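Local atomic coordinates of colicin-B (Escherichia coli, PDB entry 1RH1), a protein that kills Escherichia coli and closely related bacteria by forming channels in the cytoplasmic membrane, which depolarise it and dissipate the cell's energy. Residues R349-A352 against E353-N357; T151-A155 against S156-A160; E287-S291 against N292-Q296. All blocks are in the same frame, centred on the assembly; numbering follows the deposited sequence.

Contact 1 of 3, residues R349-A352 against E353-N357; sequences REIA and ENINN
I351 and I355 stand one helical turn apart, and their branches meet obliquely: CG2 of I351 approaches CD1 of I355 at 3.8 Å. With CG1 beside the backbone N (chi1 -65°), the CG2 branch of I351 leans toward its carbonyl end and so to the next turn, while I355 reaches back through CG1, which lies 3.1 Å from the carbonyl O of I351. This is the tightly packed side. Both isoleucines touch I493 and I497, I351 also meets F501, and A352 sits on I330 of helix 291-340. The helix backbone bonds i to i+4: N of I355 binds O of I351 at 2.9 Å, and N of N354 gives O of E350 a nearly straight bond of 173°. Helix 342-357 belongs to the all-helical bundle known from pore-forming colicin domains, and its apolar face meets, among others, helix 479-495, which overlaps a predicted transmembrane segment. The other side is looser and more polar. There OE1 of E350 and OE1 of E353 come within 3.1 Å, two acceptors whose carboxylate planes stand almost perpendicular (88°); such crowding would probably favour a proton on one of them. E353 runs out extended beyond CG, and its OE2 passes 3.6 Å from CB of R349. The guanidinium of R349 leads elsewhere: its NE is 6.7 Å from OE2 of E353, and NH2 forms a salt bridge with D334.

Contact 2 of 3, residues T151-A155 against S156-A160; sequences TDIPA and SQLPA
The side-chain amide of Q157 lies flat over one edge of the P154 ring, its face above the CG–CD bond. NE2 comes to 3.4 Å from CG and OE1 to 3.7 Å from CD, so the two ends of the amide reach along that bond. Q157 gets there by setting its CG beside its own backbone N (chi1 -82°) and then running on extended, which carries the chain back over the proline. Around the bend from this exposed pair, I153 points its CG2 methyl at the carbonyl O of Q157 (3.8 Å) and more loosely at CD2 of L158 (4.2 Å). The buried leucine is drawn in further: its CG rests 3.1 Å from O of A155, and its side chain continues to V165, P280 and L147 in the body of the domain. Two backbone bonds hold the turn that brings these side chains together, N of Q157 to O of P154 at 2.7 Å and N of L158 to O of A155 at 3.1 Å. Both donors sit well above the plane of the carbonyl they bind, by 64° and 62°. Successive i to i+3 bonds of this kind make overlapping beta turns, a short 3-10 turn in the loop between helix 147-150 and strand 163-167.

Contact 3 of 3, residues E287-S291 against N292-Q296; sequences EILDS and NSLSQ
D290 holds its CG between the backbone N and the carbonyl carbon (chi1 53°), which swings the carboxylate back over the start of the helix, OD1 ending 3.3 Å from CB of S293. S293 answers with OG placed anti to the backbone N (chi1 -163°), so the hydroxyl comes up beside the L289 side chain, 3.7 Å from its CG. L294 takes the apolar side of the bend, and its two methyls part: CD2 meets CB of L289 at 3.9 Å, while CD1 lies alongside CA of S291 at 3.8 Å. The carbonyl of D290 is gripped twice. N of L294 donates to its O at 3.0 Å and approaches close to the axis of the C=O, whereas N of S293, at 2.9 Å from the same atom, makes a bent, weak bond. The pairing of L289 with L294, five residues on and across D290, has the spacing and the apolar contact of a hydrophobic staple, here at the N-terminal end of the long helix 291-340. Farther along, OG of S295 passes 3.5 Å from O of S291 on an exposed face. L289 and S293 both rest on W22 of the TonB box, in strand 20-22, and L289 and L294 also touch Q180 of strand 179-186. The bend from strand 281-286 into the helix therefore packs against both the TonB-box strand and strand 179-186.

Along the chain the order is contact 2, contact 3, contact 1. Contacts 2 and 3 lie in the N-terminal part of the chain, which also holds the TonB box, with centres about 36 Å apart: contact 2 in the loop ahead of strand 163-167, contact 3 where the chain leaves strand 281-286. Helix 291-340 starts within contact 3 and runs out to the pore-forming domain, where helix 342-357, carrying contact 1, follows it in the chain and packs against it. Contacts 1 and 3 lie on opposite sides of the chain's centre, about 50 Å apart between centres; contacts 1 and 2 are about 45 Å apart between centres. One long helix thus spans from the domain bearing the TonB box to the channel-forming bundle.

Contact 1 of 3, residues R349-A352 against E353-N357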
loop_
_atom_site.group_PDB
_atom_site.type_symbol
_atom_site.label_atom_id
_atom_site.label_comp_id
_atom_site.label_asym_id
_atom_site.label_seq_id
_atom_site.Cartn_x
_atom_site.Cartn_y
_atom_site.Cartn_z
ATOM N N ARG A 349 -2.119 -11.535 -31.160
ATOM C CA ARG A 349 -2.920 -11.521 -29.931
ATOM C C ARG A 349 -2.028 -12.056 -28.820
ATOM O O ARG A 349 -1.835 -11.350 -27.838
ATOM C CB ARG A 349 -4.153 -12.445 -29.927
ATOM C CG ARG A 349 -5.188 -12.430 -31.046
ATOM C CD ARG A 349 -5.952 -11.128 -31.252
ATOM N NE ARG A 349 -5.603 -10.484 -32.526
ATOM C CZ ARG A 349 -6.443 -10.311 -33.568
ATOM N NH1 ARG A 349 -7.719 -10.724 -33.545
ATOM N NH2 ARG A 349 -5.995 -9.686 -34.659
ATOM N N GLU A 350 -1.419 -13.239 -29.038
ATOM C CA GLU A 350 -0.459 -13.847 -28.113
ATOM C C GLU A 350 0.729 -12.961 -27.740
ATOM O O GLU A 350 1.009 -12.835 -26.549
ATOM C CB GLU A 350 0.124 -15.132 -28.683
ATOM C CG GLU A 350 -0.757 -16.356 -28.703
ATOM C CD GLU A 350 -0.879 -17.027 -27.344
ATOM O OE1 GLU A 350 -1.865 -16.785 -26.637
ATOM O OE2 GLU A 350 0.021 -17.796 -26.996
ATOM N N ILE A 351 1.445 -12.310 -28.673
ATOM C CA ILE A 351 2.575 -11.480 -28.290
ATOM C C ILE A 351 2.059 -10.304 -27.489
ATOM O O ILE A 351 2.575 -10.047 -26.404
ATOM C CB ILE A 351 3.344 -10.997 -29.524
ATOM C CG1 ILE A 351 3.958 -12.194 -30.223
ATOM C CG2 ILE A 351 4.448 -10.056 -29.118
ATOM C CD1 ILE A 351 5.014 -11.907 -31.310
ATOM N N ALA A 352 0.998 -9.645 -27.943
ATOM C CA ALA A 352 0.417 -8.574 -27.168
ATOM C C ALA A 352 -0.093 -9.051 -25.817
ATOM O O ALA A 352 0.085 -8.326 -24.849
ATOM C CB ALA A 352 -0.720 -7.977 -27.915
ATOM N N GLU A 353 -0.681 -10.254 -25.687
ATOM C CA GLU A 353 -1.145 -10.796 -24.400
ATOM C C GLU A 353 0.053 -10.932 -23.469
ATOM O O GLU A 353 0.058 -10.419 -22.347
ATOM C CB GLU A 353 -1.794 -12.178 -24.568
ATOM C CG GLU A 353 -3.249 -12.166 -25.082
ATOM C CD GLU A 353 -3.851 -13.484 -25.631
ATOM O OE1 GLU A 353 -3.505 -14.579 -25.154
ATOM O OE2 GLU A 353 -4.686 -13.406 -26.551
ATOM N N ASN A 354 1.120 -11.554 -23.974
ATOM C CA ASN A 354 2.351 -11.706 -23.230
ATOM C C ASN A 354 3.024 -10.417 -22.792
ATOM O O ASN A 354 3.634 -10.360 -21.722
ATOM C CB ASN A 354 3.309 -12.502 -24.064
ATOM C CG ASN A 354 3.177 -13.973 -23.762
ATOM O OD1 ASN A 354 2.168 -14.613 -24.056
ATOM N ND2 ASN A 354 4.228 -14.508 -23.138
ATOM N N ILE A 355 2.930 -9.374 -23.619
ATOM C CA ILE A 355 3.545 -8.113 -23.266
ATOM C C ILE A 355 2.652 -7.450 -22.228
ATOM O O ILE A 355 3.152 -6.953 -21.209
ATOM C CB ILE A 355 3.701 -7.204 -24.521
ATOM C CG1 ILE A 355 4.628 -7.828 -25.536
ATOM C CG2 ILE A 355 4.311 -5.881 -24.114
ATOM C CD1 ILE A 355 4.813 -7.020 -26.831
ATOM N N ASN A 356 1.326 -7.519 -22.445
ATOM C CA ASN A 356 0.399 -6.848 -21.565
ATOM C C ASN A 356 0.389 -7.415 -20.162
ATOM O O ASN A 356 -0.162 -6.815 -19.245
ATOM C CB ASN A 356 -0.998 -6.913 -22.110
ATOM C CG ASN A 356 -1.738 -5.673 -21.647
ATOM O OD1 ASN A 356 -2.542 -5.677 -20.720
ATOM N ND2 ASN A 356 -1.438 -4.546 -22.273
ATOM N N ASN A 357 1.028 -8.563 -19.970
ATOM C CA ASN A 357 1.172 -9.161 -18.649
ATOM C C ASN A 357 2.614 -9.278 -18.161
ATOM O O ASN A 357 2.873 -9.614 -17.005
ATOM C CB ASN A 357 0.563 -10.550 -18.651
ATOM C CG ASN A 357 -0.882 -10.566 -19.077
ATOM O OD1 ASN A 357 -1.297 -11.563 -19.657
ATOM N ND2 ASN A 357 -1.652 -9.499 -18.826
#

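Contact 2 of 3, residues T151-A155 against S156-A160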
loop_
_atom_site.group_PDB
_atom_site.type_symbol
_atom_site.label_atom_id
_atom_site.label_comp_id
_atom_site.label_asym_id
_atom_site.label_seq_id
_atom_site.Cartn_x
_atom_site.Cartn_y
_atom_site.Cartn_z
ATOM N N THR A 151 -18.129 1.085 13.100
ATOM C CA THR A 151 -18.515 0.044 12.167
ATOM C C THR A 151 -20.014 -0.223 12.137
ATOM O O THR A 151 -20.702 -0.034 13.145
ATOM C CB THR A 151 -17.714 -1.214 12.546
ATOM O OG1 THR A 151 -18.031 -2.207 11.592
ATOM C CG2 THR A 151 -17.999 -1.693 13.948
ATOM N N ASP A 152 -20.501 -0.640 10.939
ATOM C CA ASP A 152 -21.909 -1.024 10.678
ATOM C C ASP A 152 -22.364 -2.477 10.880
ATOM O O ASP A 152 -23.536 -2.815 10.651
ATOM C CB ASP A 152 -22.310 -0.652 9.254
ATOM C CG ASP A 152 -22.638 0.820 9.089
ATOM O OD1 ASP A 152 -22.617 1.281 7.946
ATOM O OD2 ASP A 152 -22.920 1.500 10.088
ATOM N N ILE A 153 -21.407 -3.333 11.299
ATOM C CA ILE A 153 -21.601 -4.739 11.628
ATOM C C ILE A 153 -22.248 -4.764 12.999
ATOM O O ILE A 153 -21.819 -4.087 13.944
ATOM C CB ILE A 153 -20.219 -5.457 11.617
ATOM C CG1 ILE A 153 -19.806 -5.564 10.149
ATOM C CG2 ILE A 153 -20.249 -6.780 12.377
ATOM C CD1 ILE A 153 -18.999 -6.796 9.743
ATOM N N PRO A 154 -23.347 -5.510 13.124
ATOM C CA PRO A 154 -24.072 -5.629 14.380
ATOM C C PRO A 154 -23.185 -6.324 15.399
ATOM O O PRO A 154 -22.387 -7.206 15.054
ATOM C CB PRO A 154 -25.312 -6.414 14.010
ATOM C CG PRO A 154 -25.470 -6.186 12.528
ATOM C CD PRO A 154 -24.028 -6.240 12.057
ATOM N N ALA A 155 -23.315 -5.886 16.649
ATOM C CA ALA A 155 -22.634 -6.501 17.769
ATOM C C ALA A 155 -22.794 -8.009 17.733
ATOM O O ALA A 155 -21.837 -8.779 17.786
ATOM C CB ALA A 155 -23.231 -5.962 19.037
ATOM N N SER A 156 -24.065 -8.353 17.476
ATOM C CA SER A 156 -24.616 -9.696 17.295
ATOM C C SER A 156 -24.011 -10.450 16.118
ATOM O O SER A 156 -24.176 -11.667 16.041
ATOM C CB SER A 156 -26.122 -9.607 17.078
ATOM O OG SER A 156 -26.721 -8.630 17.939
ATOM N N GLN A 157 -23.331 -9.754 15.190
ATOM C CA GLN A 157 -22.646 -10.356 14.061
ATOM C C GLN A 157 -21.133 -10.188 14.044
ATOM O O GLN A 157 -20.462 -10.535 13.061
ATOM C CB GLN A 157 -23.214 -9.791 12.813
ATOM C CG GLN A 157 -24.495 -10.489 12.431
ATOM C CD GLN A 157 -25.213 -9.717 11.341
ATOM O OE1 GLN A 157 -24.680 -9.428 10.260
ATOM N NE2 GLN A 157 -26.454 -9.348 11.667
ATOM N N LEU A 158 -20.570 -9.656 15.141
ATOM C CA LEU A 158 -19.122 -9.582 15.324
ATOM C C LEU A 158 -18.462 -10.944 15.179
ATOM O O LEU A 158 -19.082 -11.946 15.540
ATOM C CB LEU A 158 -18.767 -9.082 16.698
ATOM C CG LEU A 158 -19.016 -7.641 16.972
ATOM C CD1 LEU A 158 -18.720 -7.406 18.430
ATOM C CD2 LEU A 158 -18.181 -6.775 16.040
ATOM N N PRO A 159 -17.231 -11.085 14.693
ATOM C CA PRO A 159 -16.523 -12.357 14.697
ATOM C C PRO A 159 -16.203 -12.867 16.114
ATOM O O PRO A 159 -16.329 -12.164 17.121
ATOM C CB PRO A 159 -15.291 -12.078 13.892
ATOM C CG PRO A 159 -15.448 -10.696 13.312
ATOM C CD PRO A 159 -16.341 -10.005 14.311
ATOM N N ALA A 160 -15.802 -14.138 16.203
ATOM C CA ALA A 160 -15.287 -14.720 17.444
ATOM C C ALA A 160 -13.941 -14.082 17.717
ATOM O O ALA A 160 -13.175 -13.911 16.761
ATOM C CB ALA A 160 -15.024 -16.219 17.332
#

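Contact 3 of 3, residues E287-S291 against N292-Q296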
loop_
_atom_site.group_PDB
_atom_site.type_symbol
_atom_site.label_atom_id
_atom_site.label_comp_id
_atom_site.label_asym_id
_atom_site.label_seq_id
_atom_site.Cartn_x
_atom_site.Cartn_y
_atom_site.Cartn_z
ATOM N N GLU A 287 0.838 5.668 22.439
ATOM C CA GLU A 287 2.052 6.042 23.138
ATOM C C GLU A 287 2.552 7.446 22.767
ATOM O O GLU A 287 2.967 7.685 21.626
ATOM C CB GLU A 287 3.075 4.999 22.799
ATOM C CG GLU A 287 4.425 5.179 23.445
ATOM C CD GLU A 287 5.400 4.119 22.982
ATOM O OE1 GLU A 287 5.966 3.442 23.840
ATOM O OE2 GLU A 287 5.580 3.968 21.769
ATOM N N ILE A 288 2.509 8.397 23.718
ATOM C CA ILE A 288 2.979 9.779 23.566
ATOM C C ILE A 288 4.498 9.674 23.337
ATOM O O ILE A 288 5.213 9.239 24.241
ATOM C CB ILE A 288 2.732 10.669 24.856
ATOM C CG1 ILE A 288 1.871 9.953 25.885
ATOM C CG2 ILE A 288 2.023 11.949 24.492
ATOM C CD1 ILE A 288 2.643 8.858 26.707
ATOM N N LEU A 289 5.011 9.983 22.122
ATOM C CA LEU A 289 6.431 9.934 21.748
ATOM C C LEU A 289 7.185 11.187 22.199
ATOM O O LEU A 289 6.663 12.305 22.174
ATOM C CB LEU A 289 6.526 9.765 20.214
ATOM C CG LEU A 289 6.839 8.434 19.488
ATOM C CD1 LEU A 289 5.850 7.323 19.764
ATOM C CD2 LEU A 289 6.694 8.683 18.018
ATOM N N ASP A 290 8.437 11.008 22.638
ATOM C CA ASP A 290 9.295 12.101 23.114
ATOM C C ASP A 290 10.074 12.795 22.011
ATOM O O ASP A 290 10.209 12.242 20.927
ATOM C CB ASP A 290 10.295 11.593 24.182
ATOM C CG ASP A 290 11.169 10.385 23.855
ATOM O OD1 ASP A 290 10.663 9.390 23.315
ATOM O OD2 ASP A 290 12.361 10.431 24.179
ATOM N N SER A 291 10.616 13.988 22.258
ATOM C CA SER A 291 11.313 14.788 21.257
ATOM C C SER A 291 12.290 14.249 20.232
ATOM O O SER A 291 12.375 14.780 19.125
ATOM C CB SER A 291 12.009 15.901 21.959
ATOM O OG SER A 291 11.198 17.038 21.709
ATOM N N ASN A 292 13.064 13.232 20.589
ATOM C CA ASN A 292 13.975 12.662 19.620
ATOM C C ASN A 292 13.394 11.441 18.953
ATOM O O ASN A 292 13.836 11.028 17.882
ATOM C CB ASN A 292 15.332 12.348 20.297
ATOM C CG ASN A 292 16.195 13.631 20.427
ATOM O OD1 ASN A 292 16.839 13.899 21.455
ATOM N ND2 ASN A 292 16.223 14.480 19.380
ATOM N N SER A 293 12.341 10.896 19.547
ATOM C CA SER A 293 11.623 9.792 18.950
ATOM C C SER A 293 10.716 10.309 17.829
ATOM O O SER A 293 10.529 9.654 16.812
ATOM C CB SER A 293 10.872 9.134 20.065
ATOM O OG SER A 293 10.496 7.853 19.621
ATOM N N LEU A 294 10.193 11.531 17.968
ATOM C CA LEU A 294 9.415 12.245 16.954
ATOM C C LEU A 294 10.195 12.432 15.660
ATOM O O LEU A 294 9.724 12.003 14.610
ATOM C CB LEU A 294 9.011 13.598 17.504
ATOM C CG LEU A 294 8.099 13.493 18.687
ATOM C CD1 LEU A 294 7.995 14.772 19.418
ATOM C CD2 LEU A 294 6.764 13.087 18.197
ATOM N N SER A 295 11.391 13.034 15.722
ATOM C CA SER A 295 12.314 13.140 14.594
ATOM C C SER A 295 12.634 11.778 13.970
ATOM O O SER A 295 12.702 11.651 12.743
ATOM C CB SER A 295 13.600 13.763 15.058
ATOM O OG SER A 295 13.320 14.987 15.714
ATOM N N GLN A 296 12.824 10.744 14.808
ATOM C CA GLN A 296 13.069 9.384 14.346
ATOM C C GLN A 296 11.952 8.891 13.458
ATOM O O GLN A 296 12.203 8.333 12.386
ATOM C CB GLN A 296 13.134 8.360 15.456
ATOM C CG GLN A 296 14.429 8.057 16.172
ATOM C CD GLN A 296 14.323 6.673 16.808
ATOM O OE1 GLN A 296 14.274 6.512 18.031
ATOM N NE2 GLN A 296 14.262 5.632 15.969
#